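PDB 6EU4: tail spike protein from Acinetobacter phage vB_AbaP_AS12, which probably serves as the receptor-binding spike of the virion, recognising and perhaps degrading the capsular polysaccharide of Acinetobacter baumannii. Local coordinates for residues L427-I432 with G442-T447; L482-I487 with V509-P514; A497-S502 with Y520-W525; N535-F540 with Q558-W563. One frame throughout, in Å; residues are numbered along the deposited sequence.

Interaction 1 stands apart from the other three: its centre is 26 to 29 Å from theirs, and its nearest atoms are about 15 Å from interaction 2 and about 16 Å from interactions 3 and 4. It belongs to the parallel beta-helical body, whereas the others share a later six-stranded sheet and lie 11 to 12 Å apart, centre to centre. Strand 520-526 of interaction 3 and strand 535-542 of interaction 4 are neighbours in that sheet, meeting where Trp525 N lies 2.7 Å from Ala536 O. The paired loops of interaction 2 reach both, with Gly483 O 2.8 Å from Gln501 NE2 in interaction 3 and Gly512 O 2.9 Å from Trp563 NE1 in interaction 4.

Interaction 1 (L427-I432 with G442-T447); sequences LEEIGI and GVYYTT
Val443 N donates to Glu429 O at 2.9 Å, the first bond of a short parallel ladder in which Ile430 pairs with Val443. Val443 O accepts from Gly431 N, also at 2.9 Å, so this one residue bonds to the peptide groups on either side of Ile430. A longer bond, Tyr445 N to Gly431 O at 3.2 Å, continues the register.

A single polar side-chain bond spans the segments. Tyr444 OH donates to Glu429 OE2 at 2.6 Å, meeting the lone pair turned away from the other carboxylate oxygen. Glu429 CG sits between its backbone N and carbonyl carbon (chi1 64°), and the chain extends from there to the edge of the phenol, with carboxylate and ring planes 86° apart. Phe438 stacks on the same ring.

Apolar contacts follow the pairing. Ile430 and Val443 lie side by side, with CD1 of Ile430 3.8 Å from Val443 CB. Ile432 crosses the Tyr445 ring, its CG1 3.5 Å from CE2, while its backbone N lies over one face near the rim; the Tyr445 hydroxyl is held by Asp462. Strand 430-432, from the excursion just before, adds a parallel strand to one edge of 443-445, whose other edge stacks on strand 405-409 as coils do near the end of a beta-helix, the usual body of phage tailspikes.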
loop_
_atom_site.group_PDB
_atom_site.type_symbol
_atom_site.label_atom_id
_atom_site.label_comp_id
_atom_site.label_asym_id
_atom_site.label_seq_id
_atom_site.Cartn_x
_atom_site.Cartn_y
_atom_site.Cartn_z
ATOM N N LEU A 427 6.201 25.301 3.966
ATOM C CA LEU A 427 7.445 25.024 4.662
ATOM C C LEU A 427 8.404 26.194 4.514
ATOM O O LEU A 427 8.301 26.988 3.578
ATOM C CB LEU A 427 8.082 23.755 4.115
ATOM C CG LEU A 427 7.236 22.487 4.104
ATOM C CD1 LEU A 427 8.109 21.312 3.730
ATOM C CD2 LEU A 427 6.583 22.209 5.466
ATOM N N GLU A 428 9.315 26.337 5.478
ATOM C CA GLU A 428 10.139 27.532 5.543
ATOM C C GLU A 428 11.600 27.327 5.183
ATOM O O GLU A 428 12.194 28.218 4.563
ATOM C CB GLU A 428 10.041 28.142 6.936
ATOM C CG GLU A 428 8.630 28.563 7.261
ATOM C CD GLU A 428 8.550 29.377 8.525
ATOM O OE1 GLU A 428 9.051 30.527 8.541
ATOM O OE2 GLU A 428 8.004 28.849 9.507
ATOM N N GLU A 429 12.217 26.215 5.571
ATOM C CA GLU A 429 13.650 26.051 5.333
ATOM C C GLU A 429 14.023 24.612 5.640
ATOM O O GLU A 429 13.244 23.851 6.228
ATOM C CB GLU A 429 14.489 27.022 6.175
ATOM C CG GLU A 429 14.366 26.798 7.677
ATOM C CD GLU A 429 15.121 27.832 8.513
ATOM O OE1 GLU A 429 15.621 28.828 7.945
ATOM O OE2 GLU A 429 15.206 27.651 9.750
ATOM N N ILE A 430 15.235 24.250 5.238
ATOM C CA ILE A 430 15.787 22.930 5.523
ATOM C C ILE A 430 17.286 23.097 5.717
ATOM O O ILE A 430 17.937 23.848 4.981
ATOM C CB ILE A 430 15.453 21.921 4.402
ATOM C CG1 ILE A 430 16.189 20.596 4.612
ATOM C CG2 ILE A 430 15.748 22.474 3.018
ATOM C CD1 ILE A 430 15.549 19.457 3.828
ATOM N N GLY A 431 17.837 22.431 6.725
ATOM C CA GLY A 431 19.282 22.499 6.903
ATOM C C GLY A 431 19.774 21.743 8.118
ATOM O O GLY A 431 18.998 21.279 8.965
ATOM N N ILE A 432 21.099 21.638 8.179
ATOM C CA ILE A 432 21.781 21.034 9.314
ATOM C C ILE A 432 21.574 21.897 10.543
ATOM O O ILE A 432 21.675 23.129 10.477
ATOM C CB ILE A 432 23.276 20.885 8.999
ATOM C CG1 ILE A 432 23.460 19.893 7.854
ATOM C CG2 ILE A 432 24.044 20.431 10.236
ATOM C CD1 ILE A 432 24.844 19.897 7.265
ATOM N N GLY A 442 10.347 23.983 9.456
ATOM C CA GLY A 442 11.441 23.527 8.624
ATOM C C GLY A 442 11.831 22.084 8.901
ATOM O O GLY A 442 11.303 21.429 9.806
ATOM N N VAL A 443 12.772 21.611 8.088
ATOM C CA VAL A 443 13.359 20.286 8.226
ATOM C C VAL A 443 14.774 20.457 8.750
ATOM O O VAL A 443 15.626 21.023 8.065
ATOM C CB VAL A 443 13.366 19.536 6.890
ATOM C CG1 VAL A 443 14.044 18.180 7.076
ATOM C CG2 VAL A 443 11.949 19.368 6.381
ATOM N N TYR A 444 15.022 19.969 9.953
ATOM C CA TYR A 444 16.304 20.145 10.626
ATOM C C TYR A 444 16.924 18.779 10.859
ATOM O O TYR A 444 16.260 17.887 11.388
ATOM C CB TYR A 444 16.100 20.870 11.950
ATOM C CG TYR A 444 15.447 22.208 11.704
ATOM C CD1 TYR A 444 16.176 23.244 11.123
ATOM C CD2 TYR A 444 14.110 22.418 11.975
ATOM C CE1 TYR A 444 15.588 24.483 10.858
ATOM C CE2 TYR A 444 13.513 23.641 11.716
ATOM C CZ TYR A 444 14.255 24.661 11.146
ATOM O OH TYR A 444 13.643 25.873 10.889
ATOM N N TYR A 445 18.203 18.637 10.523
ATOM C CA TYR A 445 18.832 17.325 10.626
ATOM C C TYR A 445 20.270 17.473 11.085
ATOM O O TYR A 445 20.887 18.525 10.922
ATOM C CB TYR A 445 18.747 16.566 9.308
ATOM C CG TYR A 445 19.400 17.237 8.108
ATOM C CD1 TYR A 445 18.732 18.226 7.391
ATOM C CD2 TYR A 445 20.655 16.852 7.671
ATOM C CE1 TYR A 445 19.308 18.830 6.307
ATOM C CE2 TYR A 445 21.248 17.454 6.569
ATOM C CZ TYR A 445 20.561 18.444 5.887
ATOM O OH TYR A 445 21.155 19.041 4.809
ATOM N N THR A 446 20.786 16.417 11.708
ATOM C CA THR A 446 22.159 16.447 12.195
ATOM C C THR A 446 23.138 15.951 11.140
ATOM O O THR A 446 22.766 15.415 10.097
ATOM C CB THR A 446 22.294 15.602 13.463
ATOM O OG1 THR A 446 22.049 14.230 13.126
ATOM C CG2 THR A 446 21.291 16.042 14.536
ATOM N N THR A 447 24.436 16.115 11.439
ATOM C CA THR A 447 25.455 15.659 10.507
ATOM C C THR A 447 25.488 14.138 10.369
ATOM O O THR A 447 26.103 13.635 9.430
ATOM C CB THR A 447 26.849 16.169 10.923
ATOM O OG1 THR A 447 27.092 15.838 12.281
ATOM C CG2 THR A 447 26.930 17.659 10.779
#

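Interaction 2 (L482-I487 with V509-P514); sequences LGNESI and VANGFP
Asn511 meets the segment 482-487 with both its side chain and its backbone, joining two loops that have no regular secondary structure. Its ND2 donates to Asn484 OD1 at 2.9 Å, nearly in line with the acceptor C=O (166°) and within the donor's own amide plane, although the two amides are turned 78° against each other. Asn506 O also accepts from ND2, which should fix the rotation of the Asn511 amide. On the backbone side, Asn511 O takes Ile487 N at 2.9 Å, with the donor tilted 30° from the carbonyl plane. Water 1 bridges the loops further, lying 2.6 Å from Ser486 OG and donating to Ala510 O at 3.0 Å; the serine oxygen also accepts from Thr488 N.

Beside these polar links, Ile487 crosses Phe513 at about a right angle. Ile487 CD1 stands over one face of the Phe513 ring, 3.9 Å from its centroid, a CH-pi contact, while Ile487 CG2 approaches Phe513 CZ at 3.6 Å. Val509 to Gly512 forms a type I beta turn that presents Asn511.

The two loops follow strands 474-481 and 496-501 respectively. Leu482 and Ile487 rest on Leu499 of strand 496-501, Phe513 meets Tyr520 of strand 520-526, and Ile487 also touches Arg552 of strand 547-554.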
loop_
_atom_site.group_PDB
_atom_site.type_symbol
_atom_site.label_atom_id
_atom_site.label_comp_id
_atom_site.label_asym_id
_atom_site.label_seq_id
_atom_site.Cartn_x
_atom_site.Cartn_y
_atom_site.Cartn_z
ATOM N N LEU A 482 19.206 34.209 -11.173
ATOM C CA LEU A 482 19.598 35.023 -10.032
ATOM C C LEU A 482 18.765 36.292 -9.934
ATOM O O LEU A 482 18.409 36.906 -10.944
ATOM C CB LEU A 482 21.074 35.406 -10.130
ATOM C CG LEU A 482 22.050 34.232 -10.148
ATOM C CD1 LEU A 482 23.435 34.716 -10.557
ATOM C CD2 LEU A 482 22.085 33.556 -8.790
ATOM N N GLY A 483 18.488 36.706 -8.708
ATOM C CA GLY A 483 17.954 38.025 -8.446
ATOM C C GLY A 483 19.068 39.043 -8.327
ATOM O O GLY A 483 20.115 38.939 -8.974
ATOM N N ASN A 484 18.846 40.042 -7.475
ATOM C CA ASN A 484 19.875 41.031 -7.169
ATOM C C ASN A 484 20.772 40.425 -6.096
ATOM O O ASN A 484 20.676 40.731 -4.904
ATOM C CB ASN A 484 19.256 42.347 -6.705
ATOM C CG ASN A 484 20.299 43.431 -6.486
ATOM O OD1 ASN A 484 21.433 43.331 -6.966
ATOM N ND2 ASN A 484 19.921 44.475 -5.767
ATOM N N GLU A 485 21.656 39.532 -6.524
ATOM C CA GLU A 485 22.459 38.795 -5.565
ATOM C C GLU A 485 23.877 38.658 -6.088
ATOM O O GLU A 485 24.146 38.779 -7.289
ATOM C CB GLU A 485 21.853 37.418 -5.238
ATOM C CG GLU A 485 21.368 36.613 -6.407
ATOM C CD GLU A 485 20.505 35.407 -5.984
ATOM O OE1 GLU A 485 20.956 34.583 -5.154
ATOM O OE2 GLU A 485 19.375 35.279 -6.497
ATOM N N SER A 486 24.786 38.417 -5.155
ATOM C CA SER A 486 26.199 38.337 -5.473
ATOM C C SER A 486 26.602 36.899 -5.771
ATOM O O SER A 486 26.341 35.994 -4.976
ATOM C CB SER A 486 27.049 38.874 -4.323
ATOM O OG SER A 486 28.407 38.539 -4.533
ATOM N N ILE A 487 27.276 36.700 -6.906
ATOM C CA ILE A 487 27.814 35.379 -7.217
ATOM C C ILE A 487 29.094 35.094 -6.452
ATOM O O ILE A 487 29.608 33.975 -6.516
ATOM C CB ILE A 487 28.048 35.230 -8.734
ATOM C CG1 ILE A 487 29.017 36.292 -9.251
ATOM C CG2 ILE A 487 26.735 35.293 -9.474
ATOM C CD1 ILE A 487 29.570 35.952 -10.661
ATOM N N VAL A 509 29.807 44.755 -10.677
ATOM C CA VAL A 509 31.011 44.417 -9.918
ATOM C C VAL A 509 30.662 44.176 -8.455
ATOM O O VAL A 509 31.208 43.278 -7.809
ATOM C CB VAL A 509 32.070 45.526 -10.074
ATOM C CG1 VAL A 509 33.286 45.268 -9.162
ATOM C CG2 VAL A 509 32.495 45.634 -11.532
ATOM N N ALA A 510 29.751 44.975 -7.905
ATOM C CA ALA A 510 29.375 44.782 -6.509
ATOM C C ALA A 510 28.777 43.403 -6.282
ATOM O O ALA A 510 28.908 42.843 -5.190
ATOM C CB ALA A 510 28.391 45.863 -6.068
ATOM N N ASN A 511 28.109 42.848 -7.285
ATOM C CA ASN A 511 27.575 41.505 -7.195
ATOM C C ASN A 511 28.553 40.441 -7.694
ATOM O O ASN A 511 28.144 39.295 -7.923
ATOM C CB ASN A 511 26.259 41.422 -7.961
ATOM C CG ASN A 511 25.085 41.919 -7.137
ATOM O OD1 ASN A 511 25.095 41.807 -5.913
ATOM N ND2 ASN A 511 24.074 42.470 -7.800
ATOM N N GLY A 512 29.821 40.790 -7.862
ATOM C CA GLY A 512 30.855 39.804 -8.134
ATOM C C GLY A 512 31.127 39.532 -9.598
ATOM O O GLY A 512 31.898 38.614 -9.907
ATOM N N PHE A 513 30.536 40.279 -10.491
ATOM C CA PHE A 513 30.738 40.019 -11.903
ATOM C C PHE A 513 31.952 40.781 -12.420
ATOM O O PHE A 513 32.261 41.876 -11.930
ATOM C CB PHE A 513 29.498 40.420 -12.695
ATOM C CG PHE A 513 28.311 39.529 -12.431
ATOM C CD1 PHE A 513 27.422 39.821 -11.413
ATOM C CD2 PHE A 513 28.101 38.393 -13.193
ATOM C CE1 PHE A 513 26.340 38.999 -11.158
ATOM C CE2 PHE A 513 27.016 37.563 -12.948
ATOM C CZ PHE A 513 26.134 37.866 -11.930
ATOM N N PRO A 514 32.662 40.241 -13.410
ATOM C CA PRO A 514 33.918 40.879 -13.839
ATOM C C PRO A 514 33.717 42.083 -14.742
ATOM O O PRO A 514 34.575 42.973 -14.812
ATOM C CB PRO A 514 34.644 39.752 -14.583
ATOM C CG PRO A 514 33.553 38.880 -15.090
ATOM C CD PRO A 514 32.487 38.914 -14.019
HETATM O O HOH W 1 29.873 40.479 -3.612
#

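Interaction 3 (A497-S502 with Y520-W525); sequences AVLVQS and YLVQQW
Val498 and Gln523 meet through their torsions: with the valine CG1 trans to N (chi1 -179°), its CG2 is left beside the backbone N and comes 3.4 Å from Gln523 OE1. The glutamine starts out extended but bends at chi2 (77°), turning its amide along its own strand to the next residue, where Gln523 NE2 donates to Gln524 O at 3.0 Å. That carbonyl is gripped twice, because Ala497 N reaches it at 2.9 Å from the opposite face of its plane. Gln523 OE1 accepts from Trp525 NE1 of the second subunit, so the bent amide is held at both ends.

Three hydrogen-bonded pairs make the antiparallel ladder: Ala497 with Gln524, Leu499 with Val522, and Gln501 with Tyr520. In the middle pair Leu499 N donates to Val522 O at 2.8 Å and Val522 N returns to Leu499 O at 2.9 Å; the first bond is the straighter, at 169°. The side chains of these pairs share a face, where the CB atoms of Leu499 and Val522 are 4.2 Å apart. On the other face, CD2 of Leu521 slants across to Val500 CB at 3.8 Å.

In the sheet, strand 496-501 lies between strand 474-481, which it parallels, and strand 520-526, which pairs in turn with antiparallel strand 535-542. Ala497 also pairs in an antiparallel ladder with a strand of the third subunit, so the sheet runs on across the interface.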
loop_
_atom_site.group_PDB
_atom_site.type_symbol
_atom_site.label_atom_id
_atom_site.label_comp_id
_atom_site.label_asym_id
_atom_site.label_seq_id
_atom_site.Cartn_x
_atom_site.Cartn_y
_atom_site.Cartn_z
ATOM N N ALA A 497 26.983 24.329 -9.857
ATOM C CA ALA A 497 25.684 24.834 -10.298
ATOM C C ALA A 497 25.857 25.801 -11.464
ATOM O O ALA A 497 26.804 26.582 -11.501
ATOM C CB ALA A 497 24.954 25.555 -9.149
ATOM N N VAL A 498 24.889 25.790 -12.378
ATOM C CA VAL A 498 24.808 26.782 -13.446
ATOM C C VAL A 498 23.847 27.890 -13.031
ATOM O O VAL A 498 22.729 27.618 -12.566
ATOM C CB VAL A 498 24.351 26.146 -14.770
ATOM C CG1 VAL A 498 24.302 27.211 -15.863
ATOM C CG2 VAL A 498 25.270 24.969 -15.161
ATOM N N LEU A 499 24.285 29.135 -13.222
ATOM C CA LEU A 499 23.566 30.348 -12.877
ATOM C C LEU A 499 23.335 31.178 -14.131
ATOM O O LEU A 499 24.156 31.185 -15.060
ATOM C CB LEU A 499 24.361 31.187 -11.863
ATOM C CG LEU A 499 25.118 30.398 -10.779
ATOM C CD1 LEU A 499 26.020 31.317 -10.002
ATOM C CD2 LEU A 499 24.128 29.692 -9.870
ATOM N N VAL A 500 22.234 31.913 -14.149
ATOM C CA VAL A 500 21.995 32.906 -15.188
ATOM C C VAL A 500 21.642 34.223 -14.519
ATOM O O VAL A 500 20.871 34.257 -13.556
ATOM C CB VAL A 500 20.897 32.479 -16.194
ATOM C CG1 VAL A 500 19.555 32.210 -15.500
ATOM C CG2 VAL A 500 20.746 33.538 -17.276
ATOM N N GLN A 501 22.230 35.305 -15.011
ATOM C CA GLN A 501 21.829 36.657 -14.621
ATOM C C GLN A 501 21.359 37.355 -15.888
ATOM O O GLN A 501 22.173 37.776 -16.714
ATOM C CB GLN A 501 22.963 37.427 -13.954
ATOM C CG GLN A 501 22.566 38.857 -13.575
ATOM C CD GLN A 501 21.285 38.905 -12.785
ATOM O OE1 GLN A 501 20.205 39.070 -13.355
ATOM N NE2 GLN A 501 21.385 38.758 -11.468
ATOM N N SER A 502 20.041 37.479 -16.042
ATOM C CA SER A 502 19.490 38.072 -17.249
ATOM C C SER A 502 19.244 39.564 -17.116
ATOM O O SER A 502 18.895 40.203 -18.109
ATOM C CB SER A 502 18.180 37.374 -17.637
ATOM O OG SER A 502 17.164 37.604 -16.669
ATOM N N TYR A 520 24.723 37.308 -18.090
ATOM C CA TYR A 520 25.714 36.258 -17.857
ATOM C C TYR A 520 25.104 34.869 -17.770
ATOM O O TYR A 520 23.980 34.681 -17.296
ATOM C CB TYR A 520 26.475 36.454 -16.540
ATOM C CG TYR A 520 27.582 37.472 -16.569
ATOM C CD1 TYR A 520 27.307 38.832 -16.507
ATOM C CD2 TYR A 520 28.910 37.072 -16.615
ATOM C CE1 TYR A 520 28.326 39.764 -16.507
ATOM C CE2 TYR A 520 29.930 37.992 -16.612
ATOM C CZ TYR A 520 29.643 39.334 -16.563
ATOM O OH TYR A 520 30.661 40.262 -16.574
ATOM N N LEU A 521 25.884 33.894 -18.222
ATOM C CA LEU A 521 25.828 32.528 -17.728
ATOM C C LEU A 521 27.099 32.279 -16.932
ATOM O O LEU A 521 28.181 32.708 -17.342
ATOM C CB LEU A 521 25.724 31.524 -18.875
ATOM C CG LEU A 521 24.376 31.472 -19.586
ATOM C CD1 LEU A 521 24.474 30.678 -20.877
ATOM C CD2 LEU A 521 23.350 30.845 -18.655
ATOM N N VAL A 522 26.961 31.606 -15.791
ATOM C CA VAL A 522 28.085 31.295 -14.914
ATOM C C VAL A 522 28.001 29.825 -14.533
ATOM O O VAL A 522 26.949 29.351 -14.086
ATOM C CB VAL A 522 28.091 32.169 -13.645
ATOM C CG1 VAL A 522 29.278 31.792 -12.743
ATOM C CG2 VAL A 522 28.118 33.663 -13.997
ATOM N N GLN A 523 29.091 29.101 -14.729
ATOM C CA GLN A 523 29.245 27.771 -14.167
ATOM C C GLN A 523 30.026 27.927 -12.873
ATOM O O GLN A 523 31.165 28.399 -12.898
ATOM C CB GLN A 523 29.985 26.837 -15.114
ATOM C CG GLN A 523 30.383 25.489 -14.478
ATOM C CD GLN A 523 29.197 24.544 -14.363
ATOM O OE1 GLN A 523 28.573 24.180 -15.362
ATOM N NE2 GLN A 523 28.869 24.152 -13.140
ATOM N N GLN A 524 29.426 27.524 -11.757
ATOM C CA GLN A 524 30.148 27.435 -10.493
ATOM C C GLN A 524 30.540 25.984 -10.234
ATOM O O GLN A 524 29.755 25.062 -10.471
ATOM C CB GLN A 524 29.313 27.967 -9.324
ATOM C CG GLN A 524 30.010 27.766 -7.973
ATOM C CD GLN A 524 29.334 28.528 -6.865
ATOM O OE1 GLN A 524 29.323 29.750 -6.876
ATOM N NE2 GLN A 524 28.772 27.808 -5.889
ATOM N N TRP A 525 31.773 25.784 -9.793
ATOM C CA TRP A 525 32.211 24.501 -9.278
ATOM C C TRP A 525 32.520 24.642 -7.794
ATOM O O TRP A 525 32.882 25.720 -7.310
ATOM C CB TRP A 525 33.459 24.006 -9.997
ATOM C CG TRP A 525 33.290 23.584 -11.432
ATOM C CD1 TRP A 525 32.927 22.362 -11.867
ATOM C CD2 TRP A 525 33.537 24.375 -12.612
ATOM N NE1 TRP A 525 32.907 22.327 -13.243
ATOM C CE2 TRP A 525 33.276 23.552 -13.723
ATOM C CE3 TRP A 525 33.930 25.696 -12.833
ATOM C CZ2 TRP A 525 33.441 23.994 -15.039
ATOM C CZ3 TRP A 525 34.059 26.141 -14.145
ATOM C CH2 TRP A 525 33.822 25.292 -15.223
#

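Interaction 4 (N535-F540 with Q558-W563); sequences NAQLAF and QAYASW
Gln537 reaches from a strand of the six-stranded sheet between the rings of Tyr560 and Trp563, which belong to a loop laid over the sheet face. The touching parts run in roughly the same direction, and the backbones stay well separated, with the CA atoms of Asn535 and Tyr560 8.1 Å apart. Strand alternation sends Asn535, Gln537 and Ala539 toward the loop and turns Ala536 and Leu538 away.

No hydrogen bond crosses between the segments, so side-chain shape carries the contact. The Gln537 chain leaves with CG opposite its carbonyl carbon (chi1 -66°) and stays extended, which carries the amide out to both rings. Its plane lies at modest tilts to the ring planes, 27° to Tyr560 and 23° to Trp563. The buried amide is satisfied elsewhere: OE1 accepts from Arg552 NH2, while NE2 donates to Ile487 O and Gln524 OE1. Arg552 and Arg491 also make cation-pi contacts with Tyr560, consistent with a ring held partly by charge.

Tyr560 extends its hydroxyl to the strand, where OH lies 3.4 Å from Asn535 CB and 3.5 Å from Gln537 CD. Trp563, with CG anti to its carbonyl carbon, turns its indole toward the strand although its CB does not point there. The CZ2-CH2 bond of its six-membered ring meets Gln537: Trp563 CZ2 is 3.6 Å from Gln537 OE1, and Trp563 CH2 is 3.8 Å from Gln537 CB. Trp563 NE1, two bonds from CZ2, donates to Gly512 O. The last touch is that of Ala539, whose CB lies 3.7 Å from Trp563 CH2 and 3.8 Å from CZ3.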
loop_
_atom_site.group_PDB
_atom_site.type_symbol
_atom_site.label_atom_id
_atom_site.label_comp_id
_atom_site.label_asym_id
_atom_site.label_seq_id
_atom_site.Cartn_x
_atom_site.Cartn_y
_atom_site.Cartn_z
ATOM N N ASN A 535 36.255 26.491 -4.586
ATOM C CA ASN A 535 35.352 26.914 -5.650
ATOM C C ASN A 535 36.119 27.364 -6.881
ATOM O O ASN A 535 37.292 27.745 -6.825
ATOM C CB ASN A 535 34.430 28.055 -5.203
ATOM C CG ASN A 535 33.448 27.625 -4.131
ATOM O OD1 ASN A 535 33.709 27.777 -2.938
ATOM N ND2 ASN A 535 32.326 27.078 -4.550
ATOM N N ALA A 536 35.412 27.321 -8.002
ATOM C CA ALA A 536 35.857 27.935 -9.247
ATOM C C ALA A 536 34.623 28.415 -9.989
ATOM O O ALA A 536 33.530 27.871 -9.812
ATOM C CB ALA A 536 36.645 26.944 -10.102
ATOM N N GLN A 537 34.799 29.431 -10.830
ATOM C CA GLN A 537 33.707 29.916 -11.652
ATOM C C GLN A 537 34.217 30.237 -13.047
ATOM O O GLN A 537 35.323 30.760 -13.212
ATOM C CB GLN A 537 33.030 31.155 -11.049
ATOM C CG GLN A 537 32.300 30.896 -9.728
ATOM C CD GLN A 537 31.671 32.162 -9.154
ATOM O OE1 GLN A 537 32.171 33.259 -9.352
ATOM N NE2 GLN A 537 30.542 32.006 -8.470
ATOM N N LEU A 538 33.412 29.861 -14.038
ATOM C CA LEU A 538 33.560 30.263 -15.429
ATOM C C LEU A 538 32.386 31.176 -15.766
ATOM O O LEU A 538 31.228 30.754 -15.667
ATOM C CB LEU A 538 33.558 29.039 -16.344
ATOM C CG LEU A 538 33.388 29.268 -17.849
ATOM C CD1 LEU A 538 34.441 30.198 -18.416
ATOM C CD2 LEU A 538 33.391 27.919 -18.575
ATOM N N ALA A 539 32.680 32.420 -16.131
ATOM C CA ALA A 539 31.650 33.410 -16.434
ATOM C C ALA A 539 31.687 33.785 -17.907
ATOM O O ALA A 539 32.756 34.097 -18.452
ATOM C CB ALA A 539 31.817 34.665 -15.578
ATOM N N PHE A 540 30.502 33.744 -18.542
ATOM C CA PHE A 540 30.287 34.212 -19.904
ATOM C C PHE A 540 29.574 35.558 -19.833
ATOM O O PHE A 540 28.388 35.617 -19.492
ATOM C CB PHE A 540 29.440 33.219 -20.698
ATOM C CG PHE A 540 30.088 31.880 -20.898
ATOM C CD1 PHE A 540 30.918 31.664 -21.986
ATOM C CD2 PHE A 540 29.852 30.831 -20.025
ATOM C CE1 PHE A 540 31.519 30.436 -22.192
ATOM C CE2 PHE A 540 30.455 29.588 -20.237
ATOM C CZ PHE A 540 31.279 29.395 -21.320
ATOM N N GLN A 558 39.464 30.899 2.029
ATOM C CA GLN A 558 39.984 32.147 1.488
ATOM C C GLN A 558 38.936 32.801 0.605
ATOM O O GLN A 558 38.073 32.135 0.031
ATOM C CB GLN A 558 41.255 31.920 0.652
ATOM C CG GLN A 558 42.383 31.242 1.385
ATOM C CD GLN A 558 43.066 32.149 2.421
ATOM O OE1 GLN A 558 42.895 33.368 2.423
ATOM N NE2 GLN A 558 43.847 31.540 3.296
ATOM N N ALA A 559 39.057 34.119 0.457
ATOM C CA ALA A 559 38.228 34.840 -0.496
ATOM C C ALA A 559 38.602 34.451 -1.927
ATOM O O ALA A 559 39.710 33.974 -2.204
ATOM C CB ALA A 559 38.387 36.346 -0.313
ATOM N N TYR A 560 37.666 34.684 -2.849
ATOM C CA TYR A 560 37.934 34.460 -4.262
ATOM C C TYR A 560 39.150 35.257 -4.714
ATOM O O TYR A 560 39.356 36.414 -4.317
ATOM C CB TYR A 560 36.736 34.867 -5.116
ATOM C CG TYR A 560 35.679 33.793 -5.343
ATOM C CD1 TYR A 560 35.924 32.711 -6.180
ATOM C CD2 TYR A 560 34.433 33.884 -4.741
ATOM C CE1 TYR A 560 34.940 31.743 -6.419
ATOM C CE2 TYR A 560 33.444 32.923 -4.971
ATOM C CZ TYR A 560 33.701 31.861 -5.799
ATOM O OH TYR A 560 32.721 30.914 -6.003
ATOM N N ALA A 561 39.946 34.630 -5.565
ATOM C CA ALA A 561 41.012 35.312 -6.275
ATOM C C ALA A 561 40.434 36.163 -7.409
ATOM O O ALA A 561 39.257 36.051 -7.775
ATOM C CB ALA A 561 42.004 34.299 -6.827
ATOM N N SER A 562 41.283 37.037 -7.957
ATOM C CA SER A 562 40.859 37.947 -9.019
ATOM C C SER A 562 40.372 37.191 -10.253
ATOM O O SER A 562 40.858 36.105 -10.587
ATOM C CB SER A 562 42.010 38.872 -9.418
ATOM O OG SER A 562 42.475 39.621 -8.307
ATOM N N TRP A 563 39.411 37.793 -10.950
ATOM C CA TRP A 563 38.943 37.248 -12.219
ATOM C C TRP A 563 40.038 37.311 -13.286
ATOM O O TRP A 563 40.807 38.277 -13.358
ATOM C CB TRP A 563 37.739 38.039 -12.717
ATOM C CG TRP A 563 36.422 37.730 -12.090
ATOM C CD1 TRP A 563 35.731 38.516 -11.208
ATOM C CD2 TRP A 563 35.602 36.587 -12.335
ATOM N NE1 TRP A 563 34.540 37.927 -10.889
ATOM C CE2 TRP A 563 34.430 36.742 -11.563
ATOM C CE3 TRP A 563 35.743 35.448 -13.124
ATOM C CZ2 TRP A 563 33.405 35.804 -11.563
ATOM C CZ3 TRP A 563 34.725 34.509 -13.129
ATOM C CH2 TRP A 563 33.561 34.698 -12.338
#